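Local coordinates for protein Sam-dependent methyltransferases (PDB 4D7K) that transfers two methyl groups from S-adenosyl-L-methionine to 8-amino-8-demethyl-D-riboflavin, the last two steps in making the antibiotic roseoflavin, at residues A[36-41]-A[54-59]; A[182-187]-A[249-254]. All blocks are in the same frame, centred on the assembly; numbering follows the deposited sequence.

Interaction 1. Residues A[36-41]-A[54-59]; sequences LHLPDL and AATGSD
L36 and T56 face each other where the turn and short helix of 36-41 pass the C-terminal end of helix 49-56, their CA atoms 6.6 Å apart, while the CA atoms of L41 and A55 are more widely spaced at 8.2 Å. No hydrogen bond crosses between 36-41 and 54-59; the contact is largely one of methyl groups, and the methyl of T56 is its centre. CG2 of T56 receives L41 CD1 at 3.8 Å and L38 CD2 at 4.0 Å, and it also lies against the backbone O of L36, 3.9 Å away. L38 reaches it at about a right angle, L41 on a slant. With CG2 anti to the carbonyl carbon of T56, the methyl is turned to the leucines while OG1 occupies the remaining position between N and C (chi1 59°). That split keeps the polar branch off the apolar side: OG1 is bonded to the backbone O of L52, one turn back, and accepts a bond from S58 OG at 2.7 Å. L41 then spreads its fork over A55, whose CB lies 4.1 Å from L41 CD1. This end of the contact is exposed, whereas L36 and L38 are buried and rest on L66 and L67 of helix 60-72, respectively. The second subunit closes in as well, its R125 packing on L36 and its V124 on S58. H37, with positive phi, ends the helix before it in a Schellman motif and is also N-cap of helix 38-41. The packing joins this short helix to helix 49-56 within the helix-turn-helix-like dimerisation domain of the cation-independent O-methyltransferase family.

Interaction 2. Residues A[182-187]-A[249-254]; sequences FADIGG and VLRGVL
R251 reaches back from the end of its strand to D184 and G187, so that one guanidinium touches both the last part of strand 181-185 and the turn that follows it. The side chains of D184 and R251 cross at about a right angle, and their flat groups are turned 70° from each other; the carboxylate is therefore not paired side by side with the guanidinium. The salt bridge is correspondingly long, D184 OD2 to R251 NE 3.5 Å, and OD1 lies against the aliphatic R251 CD at the same distance. Beyond it NH2 donates to the backbone O of G187 at 3.0 Å. This bond is straight at the hydrogen (165°) and lies in the guanidinium plane, yet the donor stands above the carbonyl plane and not on a lone pair. A first torsion of 48° puts R251 CG between its own N and carbonyl carbon, and a bend at chi3 helps carry the tip to G187.

Behind this pair the strands run parallel. V249 N donates to A183 O at 2.9 Å, and V249 O accepts from I185 N at 3.0 Å, the two bonds bracketing D184. V249 shares D184's face of the sheet, where F192 of helix 191-199 packs on both and on R251. On the other face L250 CD2 lies 3.8 Å from I185 CB, the two side chains slanting across each other, and L250 packs on L266 and I269 of helix 259-270. Past the strands V253 CG2 lies against I185 O, beside G186, whose positive phi helps form the type II turn from D184 to G187. R251 probably offsets part of the charge of the buried D184, though through a long salt bridge, and its bond to the O of G187 probably helps hold the glycine-rich turn that borders the predicted S-adenosylmethionine site.

Overall arrangement
The two contacts belong to different domains of the subunit and illustrate its division of labour. Interaction 1 lies in the dimerisation domain, its centre about 28 Å from that of the chain, and is reached by the second subunit; interaction 2 is in the Rossmann-like catalytic domain, its centre about 14 Å from that of the chain, and no other chain touches it. The centres of interactions 1 and 2 are about 41 Å apart, on opposite sides of the chain's centre, and the nearest atoms of interactions 1 and 2 are about 25 Å apart. Only interaction 2 adjoins the cofactor site: G186 lies about 4 Å from the side chains of D209 and F237, both predicted to bind S-adenosyl-L-methionine, whereas interaction 1 is away from those residues.

Interaction 1. Residues A[36-41]-A[54-59]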
ATOM      1  N   LEU A  36      13.918  -5.375  10.726  1.00 30.75           N
ATOM      2  CA  LEU A  36      14.547  -5.328  12.034  1.00 34.27           C
ATOM      3  C   LEU A  36      14.598  -6.719  12.658  1.00 38.12           C
ATOM      4  O   LEU A  36      15.100  -6.889  13.768  1.00 38.44           O
ATOM      5  CB  LEU A  36      13.802  -4.358  12.946  1.00 37.45           C
ATOM      6  CG  LEU A  36      14.035  -2.883  12.630  1.00 33.72           C
ATOM      7  CD1 LEU A  36      13.014  -2.033  13.354  1.00 33.13           C
ATOM      8  CD2 LEU A  36      15.443  -2.491  13.039  1.00 33.27           C
ATOM      9  N   HIS A  37      14.069  -7.703  11.933  1.00 29.39           N
ATOM     10  CA  HIS A  37      14.026  -9.095  12.379  1.00 23.76           C
ATOM     11  C   HIS A  37      13.322  -9.249  13.724  1.00 32.58           C
ATOM     12  O   HIS A  37      13.616 -10.163  14.497  1.00 42.76           O
ATOM     13  CB  HIS A  37      15.442  -9.679  12.438  1.00 25.71           C
ATOM     14  CG  HIS A  37      16.046  -9.909  11.086  1.00 34.42           C
ATOM     15  ND1 HIS A  37      16.985  -9.066  10.537  1.00 35.30           N
ATOM     16  CD2 HIS A  37      15.809 -10.870  10.161  1.00 35.60           C
ATOM     17  CE1 HIS A  37      17.322  -9.511   9.336  1.00 40.99           C
ATOM     18  NE2 HIS A  37      16.621 -10.598   9.084  1.00 43.47           N
ATOM     19  N   LEU A  38      12.382  -8.349  13.987  1.00 34.38           N
ATOM     20  CA  LEU A  38      11.541  -8.427  15.176  1.00 34.78           C
ATOM     21  C   LEU A  38      10.746  -9.735  15.286  1.00 33.23           C
ATOM     22  O   LEU A  38      10.624 -10.271  16.388  1.00 37.29           O
ATOM     23  CB  LEU A  38      10.587  -7.232  15.224  1.00 32.16           C
ATOM     24  CG  LEU A  38      11.297  -5.904  15.486  1.00 30.57           C
ATOM     25  CD1 LEU A  38      10.345  -4.729  15.375  1.00 36.82           C
ATOM     26  CD2 LEU A  38      11.950  -5.926  16.852  1.00 29.52           C
ATOM     27  N   PRO A  39      10.203 -10.260  14.163  1.00 30.44           N
ATOM     28  CA  PRO A  39       9.495 -11.534  14.337  1.00 26.86           C
ATOM     29  C   PRO A  39      10.408 -12.646  14.824  1.00 34.23           C
ATOM     30  O   PRO A  39      10.003 -13.456  15.656  1.00 33.49           O
ATOM     31  CB  PRO A  39       8.985 -11.851  12.929  1.00 25.29           C
ATOM     32  CG  PRO A  39       8.939 -10.539  12.232  1.00 30.23           C
ATOM     33  CD  PRO A  39      10.104  -9.778  12.773  1.00 28.30           C
ATOM     34  N   ASP A  40      11.631 -12.672  14.303  1.00 32.32           N
ATOM     35  CA  ASP A  40      12.605 -13.689  14.667  1.00 29.41           C
ATOM     36  C   ASP A  40      13.089 -13.497  16.108  1.00 31.77           C
ATOM     37  O   ASP A  40      13.338 -14.467  16.831  1.00 29.51           O
ATOM     38  CB  ASP A  40      13.779 -13.658  13.683  1.00 39.25           C
ATOM     39  CG  ASP A  40      13.324 -13.750  12.229  1.00 39.80           C
ATOM     40  OD1 ASP A  40      13.183 -14.879  11.715  1.00 43.50           O
ATOM     41  OD2 ASP A  40      13.097 -12.694  11.601  1.00 45.15           O
ATOM     42  N   LEU A  41      13.210 -12.241  16.526  1.00 26.15           N
ATOM     43  CA  LEU A  41      13.586 -11.928  17.899  1.00 29.62           C
ATOM     44  C   LEU A  41      12.479 -12.327  18.880  1.00 32.20           C
ATOM     45  O   LEU A  41      12.739 -12.565  20.053  1.00 40.41           O
ATOM     46  CB  LEU A  41      13.905 -10.434  18.046  1.00 23.94           C
ATOM     47  CG  LEU A  41      15.235  -9.911  17.499  1.00 33.55           C
ATOM     48  CD1 LEU A  41      15.230  -8.392  17.474  1.00 24.20           C
ATOM     49  CD2 LEU A  41      16.399 -10.429  18.333  1.00 25.50           C
ATOM     50  N   ALA A  54      17.672  -2.693  22.709  1.00 45.32           N
ATOM     51  CA  ALA A  54      19.083  -3.069  22.760  1.00 38.84           C
ATOM     52  C   ALA A  54      19.412  -4.092  21.683  1.00 39.23           C
ATOM     53  O   ALA A  54      20.494  -4.067  21.098  1.00 50.30           O
ATOM     54  CB  ALA A  54      19.442  -3.615  24.138  1.00 39.54           C
ATOM     55  N   ALA A  55      18.468  -4.989  21.425  1.00 38.86           N
ATOM     56  CA  ALA A  55      18.650  -6.033  20.423  1.00 39.83           C
ATOM     57  C   ALA A  55      18.704  -5.488  18.994  1.00 44.26           C
ATOM     58  O   ALA A  55      19.301  -6.110  18.111  1.00 49.34           O
ATOM     59  CB  ALA A  55      17.539  -7.068  20.546  1.00 32.71           C
ATOM     60  N   THR A  56      18.073  -4.339  18.764  1.00 43.70           N
ATOM     61  CA  THR A  56      18.030  -3.743  17.429  1.00 42.90           C
ATOM     62  C   THR A  56      18.875  -2.470  17.338  1.00 49.26           C
ATOM     63  O   THR A  56      19.121  -1.951  16.248  1.00 47.06           O
ATOM     64  CB  THR A  56      16.579  -3.414  17.009  1.00 34.63           C
ATOM     65  OG1 THR A  56      15.997  -2.510  17.952  1.00 37.70           O
ATOM     66  CG2 THR A  56      15.729  -4.680  16.948  1.00 34.59           C
ATOM     67  N   GLY A  57      19.329  -1.971  18.481  1.00 48.36           N
ATOM     68  CA  GLY A  57      20.072  -0.724  18.503  1.00 45.60           C
ATOM     69  C   GLY A  57      19.166   0.452  18.183  1.00 48.83           C
ATOM     70  O   GLY A  57      19.548   1.368  17.458  1.00 58.05           O
ATOM     71  N   SER A  58      17.957   0.423  18.734  1.00 41.16           N
ATOM     72  CA  SER A  58      16.945   1.431  18.437  1.00 41.21           C
ATOM     73  C   SER A  58      16.677   2.367  19.607  1.00 44.66           C
ATOM     74  O   SER A  58      16.899   2.016  20.765  1.00 44.34           O
ATOM     75  CB  SER A  58      15.631   0.756  18.034  1.00 35.47           C
ATOM     76  OG  SER A  58      15.812  -0.081  16.908  1.00 40.87           O
ATOM     77  N   ASP A  59      16.190   3.562  19.294  1.00 42.28           N
ATOM     78  CA  ASP A  59      15.633   4.435  20.312  1.00 46.87           C
ATOM     79  C   ASP A  59      14.382   3.764  20.871  1.00 50.48           C
ATOM     80  O   ASP A  59      13.479   3.420  20.111  1.00 50.50           O
ATOM     81  CB  ASP A  59      15.305   5.812  19.731  1.00 51.00           C
ATOM     82  CG  ASP A  59      14.574   6.705  20.717  1.00 66.91           C
ATOM     83  OD1 ASP A  59      15.236   7.291  21.602  1.00 70.09           O
ATOM     84  OD2 ASP A  59      13.335   6.827  20.604  1.00 74.34           O
TER

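Interaction 2. Residues A[182-187]-A[249-254]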
ATOM      1  N   PHE A 182       4.712 -36.172 -16.872  1.00 55.41           N
ATOM      2  CA  PHE A 182       4.810 -34.726 -16.959  1.00 46.38           C
ATOM      3  C   PHE A 182       6.217 -34.266 -17.311  1.00 53.76           C
ATOM      4  O   PHE A 182       7.204 -34.859 -16.881  1.00 51.14           O
ATOM      5  CB  PHE A 182       4.369 -34.094 -15.638  1.00 44.84           C
ATOM      6  CG  PHE A 182       2.966 -34.445 -15.242  1.00 49.70           C
ATOM      7  CD1 PHE A 182       2.706 -35.582 -14.495  1.00 48.76           C
ATOM      8  CD2 PHE A 182       1.905 -33.639 -15.623  1.00 44.10           C
ATOM      9  CE1 PHE A 182       1.413 -35.909 -14.132  1.00 54.76           C
ATOM     10  CE2 PHE A 182       0.607 -33.959 -15.263  1.00 47.90           C
ATOM     11  CZ  PHE A 182       0.361 -35.097 -14.517  1.00 52.18           C
ATOM     12  N   ALA A 183       6.297 -33.198 -18.098  1.00 57.53           N
ATOM     13  CA  ALA A 183       7.573 -32.606 -18.466  1.00 52.99           C
ATOM     14  C   ALA A 183       7.561 -31.119 -18.149  1.00 48.72           C
ATOM     15  O   ALA A 183       7.066 -30.310 -18.936  1.00 44.46           O
ATOM     16  CB  ALA A 183       7.871 -32.840 -19.940  1.00 54.03           C
ATOM     17  N   ASP A 184       8.101 -30.765 -16.989  1.00 52.64           N
ATOM     18  CA  ASP A 184       8.127 -29.377 -16.551  1.00 50.68           C
ATOM     19  C   ASP A 184       9.327 -28.647 -17.141  1.00 49.07           C
ATOM     20  O   ASP A 184      10.444 -28.769 -16.642  1.00 56.23           O
ATOM     21  CB  ASP A 184       8.154 -29.293 -15.024  1.00 52.78           C
ATOM     22  CG  ASP A 184       7.601 -27.977 -14.501  1.00 66.62           C
ATOM     23  OD1 ASP A 184       7.652 -26.968 -15.240  1.00 72.10           O
ATOM     24  OD2 ASP A 184       7.111 -27.950 -13.353  1.00 70.73           O
ATOM     25  N   ILE A 185       9.089 -27.890 -18.205  1.00 48.92           N
ATOM     26  CA  ILE A 185      10.151 -27.137 -18.861  1.00 52.88           C
ATOM     27  C   ILE A 185      10.354 -25.797 -18.167  1.00 49.48           C
ATOM     28  O   ILE A 185       9.500 -24.911 -18.245  1.00 49.32           O
ATOM     29  CB  ILE A 185       9.846 -26.901 -20.351  1.00 58.95           C
ATOM     30  CG1 ILE A 185       9.425 -28.210 -21.021  1.00 62.89           C
ATOM     31  CG2 ILE A 185      11.052 -26.290 -21.055  1.00 59.93           C
ATOM     32  CD1 ILE A 185      10.433 -29.325 -20.862  1.00 67.87           C
ATOM     33  N   GLY A 186      11.488 -25.662 -17.486  1.00 50.26           N
ATOM     34  CA  GLY A 186      11.790 -24.471 -16.714  1.00 47.54           C
ATOM     35  C   GLY A 186      11.124 -24.514 -15.351  1.00 48.51           C
ATOM     36  O   GLY A 186      10.708 -23.484 -14.826  1.00 54.31           O
ATOM     37  N   GLY A 187      11.030 -25.712 -14.779  1.00 47.70           N
ATOM     38  CA  GLY A 187      10.320 -25.913 -13.528  1.00 52.61           C
ATOM     39  C   GLY A 187      11.112 -25.632 -12.262  1.00 52.97           C
ATOM     40  O   GLY A 187      10.695 -26.028 -11.174  1.00 53.57           O
ATOM     41  N   VAL A 249       4.686 -28.878 -19.789  1.00 44.85           N
ATOM     42  CA  VAL A 249       4.274 -27.698 -19.041  1.00 41.16           C
ATOM     43  C   VAL A 249       5.268 -26.544 -19.182  1.00 49.85           C
ATOM     44  O   VAL A 249       6.460 -26.704 -18.925  1.00 49.95           O
ATOM     45  CB  VAL A 249       4.092 -28.028 -17.547  1.00 45.03           C
ATOM     46  CG1 VAL A 249       3.623 -26.801 -16.785  1.00 40.49           C
ATOM     47  CG2 VAL A 249       3.113 -29.191 -17.373  1.00 40.88           C
ATOM     48  N   LEU A 250       4.761 -25.387 -19.603  1.00 53.32           N
ATOM     49  CA  LEU A 250       5.560 -24.167 -19.717  1.00 56.03           C
ATOM     50  C   LEU A 250       5.040 -23.099 -18.765  1.00 53.22           C
ATOM     51  O   LEU A 250       4.041 -22.441 -19.054  1.00 52.68           O
ATOM     52  CB  LEU A 250       5.537 -23.638 -21.152  1.00 51.42           C
ATOM     53  CG  LEU A 250       6.453 -24.313 -22.166  1.00 45.87           C
ATOM     54  CD1 LEU A 250       6.110 -23.843 -23.566  1.00 49.82           C
ATOM     55  CD2 LEU A 250       7.901 -24.005 -21.836  1.00 48.95           C
ATOM     56  N   ARG A 251       5.716 -22.920 -17.637  1.00 61.90           N
ATOM     57  CA  ARG A 251       5.228 -22.004 -16.610  1.00 71.35           C
ATOM     58  C   ARG A 251       6.114 -20.770 -16.460  1.00 79.81           C
ATOM     59  O   ARG A 251       7.198 -20.832 -15.883  1.00 79.67           O
ATOM     60  CB  ARG A 251       5.102 -22.733 -15.267  1.00 75.73           C
ATOM     61  CG  ARG A 251       6.316 -23.567 -14.869  1.00 83.95           C
ATOM     62  CD  ARG A 251       6.054 -24.348 -13.590  1.00 87.36           C
ATOM     63  NE  ARG A 251       7.243 -24.457 -12.749  1.00 91.77           N
ATOM     64  CZ  ARG A 251       7.545 -23.608 -11.771  1.00100.57           C
ATOM     65  NH1 ARG A 251       6.746 -22.581 -11.509  1.00101.05           N
ATOM     66  NH2 ARG A 251       8.647 -23.784 -11.052  1.00105.61           N
ATOM     67  N   GLY A 252       5.634 -19.647 -16.988  1.00 93.46           N
ATOM     68  CA  GLY A 252       6.348 -18.386 -16.896  1.00100.74           C
ATOM     69  C   GLY A 252       7.695 -18.428 -17.588  1.00 98.72           C
ATOM     70  O   GLY A 252       8.723 -18.097 -16.997  1.00101.54           O
ATOM     71  N   VAL A 253       7.687 -18.839 -18.852  1.00 89.49           N
ATOM     72  CA  VAL A 253       8.919 -18.990 -19.612  1.00 89.19           C
ATOM     73  C   VAL A 253       8.934 -18.089 -20.843  1.00 97.08           C
ATOM     74  O   VAL A 253       9.866 -17.309 -21.046  1.00101.23           O
ATOM     75  CB  VAL A 253       9.121 -20.452 -20.055  1.00 81.90           C
ATOM     76  CG1 VAL A 253      10.367 -20.580 -20.917  1.00 86.22           C
ATOM     77  CG2 VAL A 253       9.199 -21.370 -18.840  1.00 75.34           C
ATOM     78  N   LEU A 254       7.886 -18.195 -21.652  1.00 94.43           N
ATOM     79  CA  LEU A 254       7.814 -17.490 -22.926  1.00 91.35           C
ATOM     80  C   LEU A 254       7.458 -16.017 -22.753  1.00 98.26           C
ATOM     81  O   LEU A 254       7.304 -15.289 -23.733  1.00104.47           O
ATOM     82  CB  LEU A 254       6.793 -18.169 -23.837  1.00 82.50           C
ATOM     83  CG  LEU A 254       6.922 -19.691 -23.899  1.00 75.50           C
ATOM     84  CD1 LEU A 254       5.809 -20.296 -24.739  1.00 73.94           C
ATOM     85  CD2 LEU A 254       8.285 -20.080 -24.442  1.00 78.31           C
TER